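Local coordinates for protein SusD homolog (Bacteroides thetaiotaomicron VPI-5482, PDB 3IV0) that is of unknown function but, as a SusD-family protein of the outer membrane, probably binds glycans at the cell surface for uptake, at residues A[196-201]-A[265-270]; A[127-132]-A[203-208]. All blocks are in the same frame, centred on the assembly; numbering follows the deposited sequence.

Interaction 1 of 2, residues A[196-201]-A[265-270]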
ATOM      1  N   LYS A 196     -11.176  -5.751 -13.436  1.00 12.46           N
ATOM      2  CA  LYS A 196     -11.072  -4.339 -13.196  1.00 13.59           C
ATOM      3  C   LYS A 196     -10.542  -4.058 -11.784  1.00 12.78           C
ATOM      4  O   LYS A 196     -11.165  -4.425 -10.793  1.00 13.01           O
ATOM      5  CB  LYS A 196     -12.421  -3.661 -13.389  1.00 13.77           C
ATOM      6  CG  LYS A 196     -12.351  -2.150 -13.466  1.00 17.87           C
ATOM      7  CD  LYS A 196     -13.739  -1.635 -13.906  1.00 18.81           C
ATOM      8  CE  LYS A 196     -13.656  -0.281 -14.459  1.00 26.11           C
ATOM      9  NZ  LYS A 196     -13.143   0.552 -13.437  1.00 19.92           N
ATOM     10  N   GLY A 197      -9.389  -3.385 -11.739  1.00 10.39           N
ATOM     11  CA  GLY A 197      -8.714  -3.019 -10.473  1.00 11.23           C
ATOM     12  C   GLY A 197      -7.802  -4.081  -9.895  1.00 11.57           C
ATOM     13  O   GLY A 197      -6.797  -3.767  -9.277  1.00 11.98           O
ATOM     14  N   ILE A 198      -8.109  -5.344 -10.155  1.00 11.31           N
ATOM     15  CA  ILE A 198      -7.490  -6.478  -9.531  1.00 10.57           C
ATOM     16  C   ILE A 198      -6.533  -7.270 -10.420  1.00 10.66           C
ATOM     17  O   ILE A 198      -5.878  -8.200  -9.945  1.00 11.70           O
ATOM     18  CB  ILE A 198      -8.547  -7.405  -8.901  1.00 11.71           C
ATOM     19  CG1 ILE A 198      -9.521  -7.958  -9.952  1.00 11.86           C
ATOM     20  CG2 ILE A 198      -9.323  -6.660  -7.781  1.00 12.47           C
ATOM     21  CD1 ILE A 198     -10.452  -9.044  -9.341  1.00 13.98           C
ATOM     22  N   ARG A 199      -6.446  -6.896 -11.692  1.00 10.21           N
ATOM     23  CA  ARG A 199      -5.401  -7.362 -12.583  1.00 10.76           C
ATOM     24  C   ARG A 199      -4.599  -6.137 -12.988  1.00  9.91           C
ATOM     25  O   ARG A 199      -5.157  -5.062 -13.220  1.00 10.70           O
ATOM     26  CB  ARG A 199      -6.033  -8.037 -13.820  1.00 10.65           C
ATOM     27  CG  ARG A 199      -6.799  -9.321 -13.488  1.00 12.17           C
ATOM     28  CD  ARG A 199      -5.901 -10.514 -13.182  1.00 13.47           C
ATOM     29  NE  ARG A 199      -5.182 -11.010 -14.349  1.00 12.26           N
ATOM     30  CZ  ARG A 199      -5.671 -11.877 -15.232  1.00 13.69           C
ATOM     31  NH1 ARG A 199      -6.867 -12.416 -15.088  1.00 14.17           N
ATOM     32  NH2 ARG A 199      -4.910 -12.195 -16.265  1.00 15.21           N
ATOM     33  N   ALA A 200      -3.286  -6.273 -13.024  1.00 10.47           N
ATOM     34  CA  ALA A 200      -2.441  -5.135 -13.323  1.00 11.20           C
ATOM     35  C   ALA A 200      -2.820  -4.446 -14.633  1.00 12.09           C
ATOM     36  O   ALA A 200      -2.977  -5.108 -15.667  1.00 11.22           O
ATOM     37  CB  ALA A 200      -0.952  -5.582 -13.393  1.00 11.84           C
ATOM     38  N   SER A 201      -2.923  -3.119 -14.597  1.00  9.83           N
ATOM     39  CA  SER A 201      -3.143  -2.276 -15.755  1.00  9.90           C
ATOM     40  C   SER A 201      -1.929  -1.366 -15.937  1.00  9.91           C
ATOM     41  O   SER A 201      -0.995  -1.362 -15.119  1.00 10.68           O
ATOM     42  CB  SER A 201      -4.368  -1.403 -15.551  1.00 10.91           C
ATOM     43  OG  SER A 201      -4.098  -0.379 -14.571  1.00 11.36           O
ATOM     44  N   LEU A 265      -6.235   2.146  -9.024  1.00 10.20           N
ATOM     45  CA  LEU A 265      -5.097   1.853  -9.890  1.00  9.85           C
ATOM     46  C   LEU A 265      -4.604   0.428  -9.625  1.00  9.88           C
ATOM     47  O   LEU A 265      -4.228  -0.250 -10.594  1.00 11.81           O
ATOM     48  CB  LEU A 265      -3.958   2.877  -9.746  1.00 10.28           C
ATOM     49  CG  LEU A 265      -4.320   4.287 -10.212  1.00  9.90           C
ATOM     50  CD1 LEU A 265      -3.159   5.238  -9.936  1.00 10.41           C
ATOM     51  CD2 LEU A 265      -4.738   4.344 -11.654  1.00 13.14           C
ATOM     52  N   PHE A 266      -4.499  -0.040  -8.388  1.00  9.54           N
ATOM     53  CA  PHE A 266      -4.217  -1.464  -8.140  1.00  8.81           C
ATOM     54  C   PHE A 266      -4.907  -1.827  -6.863  1.00  9.40           C
ATOM     55  O   PHE A 266      -4.821  -1.090  -5.859  1.00  9.97           O
ATOM     56  CB  PHE A 266      -2.722  -1.822  -8.109  1.00  9.70           C
ATOM     57  CG  PHE A 266      -2.508  -3.297  -8.021  1.00  9.33           C
ATOM     58  CD1 PHE A 266      -2.915  -4.094  -9.088  1.00 10.38           C
ATOM     59  CD2 PHE A 266      -2.092  -3.904  -6.870  1.00 11.22           C
ATOM     60  CE1 PHE A 266      -2.833  -5.465  -9.002  1.00 11.90           C
ATOM     61  CE2 PHE A 266      -2.023  -5.285  -6.778  1.00 11.65           C
ATOM     62  CZ  PHE A 266      -2.408  -6.062  -7.855  1.00 11.04           C
ATOM     63  N   GLU A 267      -5.549  -2.988  -6.851  1.00  9.51           N
ATOM     64  CA  GLU A 267      -6.342  -3.483  -5.727  1.00  9.63           C
ATOM     65  C   GLU A 267      -6.092  -4.963  -5.527  1.00 10.08           C
ATOM     66  O   GLU A 267      -5.826  -5.671  -6.487  1.00 10.68           O
ATOM     67  CB  GLU A 267      -7.841  -3.234  -5.992  1.00 10.05           C
ATOM     68  CG  GLU A 267      -8.127  -1.830  -6.469  1.00 11.92           C
ATOM     69  CD  GLU A 267      -9.566  -1.604  -6.891  1.00 12.55           C
ATOM     70  OE1 GLU A 267     -10.389  -2.540  -6.832  1.00 12.75           O
ATOM     71  OE2 GLU A 267      -9.840  -0.461  -7.324  1.00 12.28           O
ATOM     72  N   ILE A 268      -6.166  -5.393  -4.274  1.00 10.34           N
ATOM     73  CA  ILE A 268      -6.130  -6.795  -3.895  1.00 10.54           C
ATOM     74  C   ILE A 268      -7.568  -7.251  -3.767  1.00 10.57           C
ATOM     75  O   ILE A 268      -8.368  -6.631  -3.068  1.00 11.02           O
ATOM     76  CB  ILE A 268      -5.386  -6.977  -2.544  1.00  9.39           C
ATOM     77  CG1 ILE A 268      -3.935  -6.472  -2.613  1.00 11.01           C
ATOM     78  CG2 ILE A 268      -5.370  -8.463  -2.129  1.00 10.79           C
ATOM     79  CD1 ILE A 268      -3.283  -6.152  -1.249  1.00 12.48           C
ATOM     80  N   ALA A 269      -7.943  -8.331  -4.459  1.00 11.48           N
ATOM     81  CA  ALA A 269      -9.316  -8.746  -4.559  1.00 11.63           C
ATOM     82  C   ALA A 269      -9.811  -9.440  -3.298  1.00 11.21           C
ATOM     83  O   ALA A 269      -9.157 -10.343  -2.778  1.00 12.35           O
ATOM     84  CB  ALA A 269      -9.462  -9.722  -5.770  1.00 13.93           C
ATOM     85  N   GLN A 270     -10.972  -9.008  -2.815  1.00 11.25           N
ATOM     86  CA  GLN A 270     -11.748  -9.772  -1.851  1.00 11.47           C
ATOM     87  C   GLN A 270     -13.020 -10.231  -2.548  1.00 13.47           C
ATOM     88  O   GLN A 270     -13.611  -9.501  -3.340  1.00 15.43           O
ATOM     89  CB  GLN A 270     -12.125  -8.936  -0.611  1.00 11.73           C
ATOM     90  CG  GLN A 270     -12.193  -9.766   0.644  1.00 11.50           C
ATOM     91  CD  GLN A 270     -12.594  -9.023   1.893  1.00 12.67           C
ATOM     92  OE1 GLN A 270     -12.973  -7.831   1.873  1.00 15.48           O
ATOM     93  NE2 GLN A 270     -12.518  -9.710   2.983  1.00  9.30           N
TER
HETATM   94  O   HOH W   1      -5.022  -8.179  -7.343  1.00 12.99           O
HETATM   95  O   HOH W   2      -6.322  -0.337 -12.904  1.00 16.63           O

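Interaction 2 of 2, residues A[127-132]-A[203-208]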
ATOM      1  N   ALA A 127       3.138 -10.709 -14.562  1.00 10.93           N
ATOM      2  CA  ALA A 127       4.060 -11.395 -13.692  1.00 11.31           C
ATOM      3  C   ALA A 127       5.231 -10.480 -13.322  1.00 10.04           C
ATOM      4  O   ALA A 127       5.670 -10.490 -12.158  1.00 11.38           O
ATOM      5  CB  ALA A 127       4.587 -12.693 -14.380  1.00 12.01           C
ATOM      6  N   ILE A 128       5.749  -9.717 -14.278  1.00 10.99           N
ATOM      7  CA  ILE A 128       6.810  -8.756 -13.963  1.00 10.54           C
ATOM      8  C   ILE A 128       6.289  -7.709 -12.988  1.00 10.88           C
ATOM      9  O   ILE A 128       6.988  -7.353 -12.022  1.00 11.07           O
ATOM     10  CB  ILE A 128       7.313  -8.090 -15.222  1.00 10.69           C
ATOM     11  CG1 ILE A 128       8.086  -9.108 -16.057  1.00 11.53           C
ATOM     12  CG2 ILE A 128       8.232  -6.878 -14.887  1.00 12.79           C
ATOM     13  CD1 ILE A 128       8.220  -8.730 -17.545  1.00 16.37           C
ATOM     14  N   PHE A 129       5.080  -7.210 -13.196  1.00 10.08           N
ATOM     15  CA  PHE A 129       4.490  -6.275 -12.265  1.00 10.08           C
ATOM     16  C   PHE A 129       4.390  -6.861 -10.859  1.00 10.26           C
ATOM     17  O   PHE A 129       4.797  -6.219  -9.865  1.00 10.16           O
ATOM     18  CB  PHE A 129       3.118  -5.787 -12.733  1.00 10.27           C
ATOM     19  CG  PHE A 129       2.413  -4.935 -11.709  1.00 11.01           C
ATOM     20  CD1 PHE A 129       2.787  -3.604 -11.524  1.00 10.68           C
ATOM     21  CD2 PHE A 129       1.449  -5.470 -10.881  1.00 10.60           C
ATOM     22  CE1 PHE A 129       2.180  -2.833 -10.552  1.00 10.31           C
ATOM     23  CE2 PHE A 129       0.842  -4.691  -9.895  1.00 11.36           C
ATOM     24  CZ  PHE A 129       1.204  -3.361  -9.752  1.00 10.14           C
HETATM   25  N   MSE A 130       3.880  -8.065 -10.723  1.00 10.49           N
HETATM   26  CA  MSE A 130       3.660  -8.645  -9.444  1.00  9.70           C
HETATM   27  C   MSE A 130       4.943  -8.996  -8.765  1.00 11.16           C
HETATM   28  O   MSE A 130       5.030  -8.883  -7.532  1.00 10.15           O
HETATM   29  CB  MSE A 130       2.725  -9.864  -9.560  1.00 11.80           C
HETATM   30  CG  MSE A 130       1.298  -9.423  -9.883  1.00 11.31           C
HETATM   31 SE   MSE A 130       0.468  -8.157  -8.699  0.75 11.19          SE
HETATM   32  CE  MSE A 130       0.422  -9.206  -7.180  1.00 16.52           C
ATOM     33  N   ARG A 131       5.941  -9.399  -9.515  1.00 10.96           N
ATOM     34  CA  ARG A 131       7.257  -9.623  -8.923  1.00 11.58           C
ATOM     35  C   ARG A 131       7.828  -8.345  -8.356  1.00  9.07           C
ATOM     36  O   ARG A 131       8.352  -8.335  -7.232  1.00  9.45           O
ATOM     37  CB  ARG A 131       8.210 -10.242  -9.941  1.00 10.50           C
ATOM     38  CG  ARG A 131       9.585 -10.560  -9.366  1.00 11.64           C
ATOM     39  CD  ARG A 131      10.478 -11.288 -10.353  1.00 13.79           C
ATOM     40  NE  ARG A 131      10.819 -10.388 -11.432  1.00 13.70           N
ATOM     41  CZ  ARG A 131      11.384 -10.739 -12.585  1.00 16.08           C
ATOM     42  NH1 ARG A 131      11.679 -11.985 -12.816  1.00 15.64           N
ATOM     43  NH2 ARG A 131      11.647  -9.822 -13.507  1.00 19.59           N
ATOM     44  N   SER A 132       7.752  -7.274  -9.144  1.00 10.01           N
ATOM     45  CA  SER A 132       8.209  -5.956  -8.714  1.00  9.63           C
ATOM     46  C   SER A 132       7.442  -5.443  -7.518  1.00  9.08           C
ATOM     47  O   SER A 132       8.047  -4.868  -6.586  1.00  9.17           O
ATOM     48  CB  SER A 132       8.151  -4.939  -9.832  1.00 10.84           C
ATOM     49  OG  SER A 132       8.916  -5.410 -10.945  1.00 14.68           O
ATOM     50  N   GLY A 203      -1.956   1.771 -15.441  1.00 10.18           N
ATOM     51  CA  GLY A 203      -2.001   2.592 -14.225  1.00 10.22           C
ATOM     52  C   GLY A 203      -1.393   1.950 -13.002  1.00  9.30           C
ATOM     53  O   GLY A 203      -0.709   2.610 -12.211  1.00  9.76           O
ATOM     54  N   SER A 204      -1.548   0.641 -12.849  1.00  9.71           N
ATOM     55  CA  SER A 204      -0.908  -0.088 -11.768  1.00 10.11           C
ATOM     56  C   SER A 204       0.629   0.084 -11.853  1.00  9.08           C
ATOM     57  O   SER A 204       1.324   0.357 -10.847  1.00  9.25           O
ATOM     58  CB  SER A 204      -1.219  -1.569 -11.865  1.00  9.99           C
ATOM     59  OG  SER A 204      -2.594  -1.840 -11.996  1.00 10.59           O
ATOM     60  N   VAL A 205       1.147  -0.128 -13.064  1.00  9.11           N
ATOM     61  CA  VAL A 205       2.567  -0.005 -13.327  1.00  9.83           C
ATOM     62  C   VAL A 205       3.065   1.399 -13.022  1.00  9.84           C
ATOM     63  O   VAL A 205       4.084   1.554 -12.348  1.00  9.92           O
ATOM     64  CB  VAL A 205       2.925  -0.396 -14.778  1.00  9.44           C
ATOM     65  CG1 VAL A 205       4.402  -0.129 -15.070  1.00 11.08           C
ATOM     66  CG2 VAL A 205       2.576  -1.904 -15.048  1.00 11.82           C
ATOM     67  N   ILE A 206       2.343   2.416 -13.493  1.00  9.20           N
ATOM     68  CA  ILE A 206       2.768   3.784 -13.248  1.00  9.46           C
ATOM     69  C   ILE A 206       2.808   4.084 -11.749  1.00  8.52           C
ATOM     70  O   ILE A 206       3.793   4.663 -11.263  1.00  9.21           O
ATOM     71  CB  ILE A 206       1.841   4.771 -13.987  1.00 10.05           C
ATOM     72  CG1 ILE A 206       2.030   4.652 -15.509  1.00 12.01           C
ATOM     73  CG2 ILE A 206       2.128   6.213 -13.527  1.00 12.01           C
ATOM     74  CD1 ILE A 206       0.904   5.292 -16.307  1.00 14.89           C
ATOM     75  N   ALA A 207       1.779   3.727 -11.005  1.00  8.31           N
ATOM     76  CA  ALA A 207       1.740   4.026  -9.579  1.00  9.48           C
ATOM     77  C   ALA A 207       2.894   3.367  -8.851  1.00  8.33           C
ATOM     78  O   ALA A 207       3.571   3.975  -8.011  1.00  9.36           O
ATOM     79  CB  ALA A 207       0.425   3.611  -8.971  1.00  9.78           C
ATOM     80  N   LEU A 208       3.162   2.100  -9.146  1.00  8.69           N
ATOM     81  CA  LEU A 208       4.255   1.390  -8.514  1.00  9.08           C
ATOM     82  C   LEU A 208       5.599   2.063  -8.816  1.00  7.85           C
ATOM     83  O   LEU A 208       6.432   2.260  -7.947  1.00  8.96           O
ATOM     84  CB  LEU A 208       4.273  -0.075  -8.947  1.00 10.23           C
ATOM     85  CG  LEU A 208       5.444  -0.899  -8.412  1.00  8.69           C
ATOM     86  CD1 LEU A 208       5.595  -0.811  -6.886  1.00  9.35           C
ATOM     87  CD2 LEU A 208       5.376  -2.348  -8.885  1.00 11.13           C
TER

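Interaction 1 of 2, residues A[196-201]-A[265-270]
Glu267 lies with its side chain alongside Gly197: CB of Glu267 is 3.5 Å from Gly197 O, and the carboxylate end passes beside the glycine CA. CG stands beside its own backbone N (chi1 -47°) and the chain beyond is extended, which carries the acid past the glycine to Gly260 N and Asn361 ND2, both bound by OE1. A beta carbon on Gly197 would collide with that same oxygen, and the positive backbone phi also favours glycine. The two backbones are joined here by one direct hydrogen bond, Glu267 N to Gly197 O at 2.8 Å, bent at the hydrogen (130°) and tilted from the carbonyl plane. One residue on, Ile198 CA lies 3.6 Å from Glu267 O, its hydrogen aimed almost straight at the oxygen, and a water donates to both Ile198 O and Glu267 O. The strand being met is 264-268, half of a two-stranded antiparallel sheet with 362-366; a classic beta bulge at Leu265 and Phe266, opposite Phe365, bends it. Just past the strand, the Ala269 methyl receives the CG2 branch of Ile198 (CG2 to CB 3.7 Å), with CD1 touching the same methyl. The Phe266 ring, CG anti to the backbone N (chi1 -173°), swings back towards the loop and presents its edge to the backbone of Arg199 and Ala200, with CE1 4.1 Å from Ala200 N. At the far end a second water links Ser201 OG, 2.8 Å from it, to Leu265 O, while Arg199 turns from the strand to salt bridges with Glu126 and Glu23.

Interaction 2 of 2, residues A[127-132]-A[203-208]
Phe129 reaches from one helix to the backbone of the other, its CE1 lying 3.3 Å from Ser204 O. With CG anti to the backbone N (chi1 173°), the ring extends towards helix 202-219 and is met by Ser204 and Val205 on one turn and Leu208 on the next. Ser204 CB rests over the ring, 4.1 Å from the centroid of Phe129 and 30° off its normal, an off-centre CH-pi contact. Leu208 comes in obliquely with its CD2 methyl, 3.6 Å from Phe129 CE1, while Val205 lies alongside, pointing the other way, with its CG2 against Phe129 CD1. The same Leu208 methyl also meets Ser132 CB at 3.9 Å. An alanine in place of Phe129 would remove the ring that spans the two helices and is likely to leave Ser204, Val205 and Leu208 without their main packing partner between the helices. Behind this first shell, Ser132 OG is turned back on its own helix and donates to Ile128 O (2.9 Å), which also accepts from Ser132 N on the other face of its carbonyl plane. The two short segments run in the same general direction, 29° apart, with axes 10.8 Å apart at closest, a spacing that Phe129 spans. Helix 174-178 packs on Ile128 and Val205, helix 93-108 on Arg131, helix 19-39 on Met130, and Phe266 of strand 264-268 meets the Phe129 ring edge-to-face.

The centres of the two interactions lie 11 Å apart, and their segments alternate along the chain: 127-132, 196-201, 203-208, then 265-270. The loop 196-201 leads directly into helix 202-219, so interaction 1 lies just before the start of the helix that interaction 2 packs against helix 117-142. They also touch each other. Ser204 OG lies 2.7 Å from Leu265 O, a probable hydrogen bond, Ala200 CB packs on Phe129 CD2 at 3.5 Å, and Phe266 reaches the selenium of Met130. Strand 264-268, the loop and the two helices thus meet in one largely buried region, in which the small sheet is joined to the helical part of this SusD-family protein.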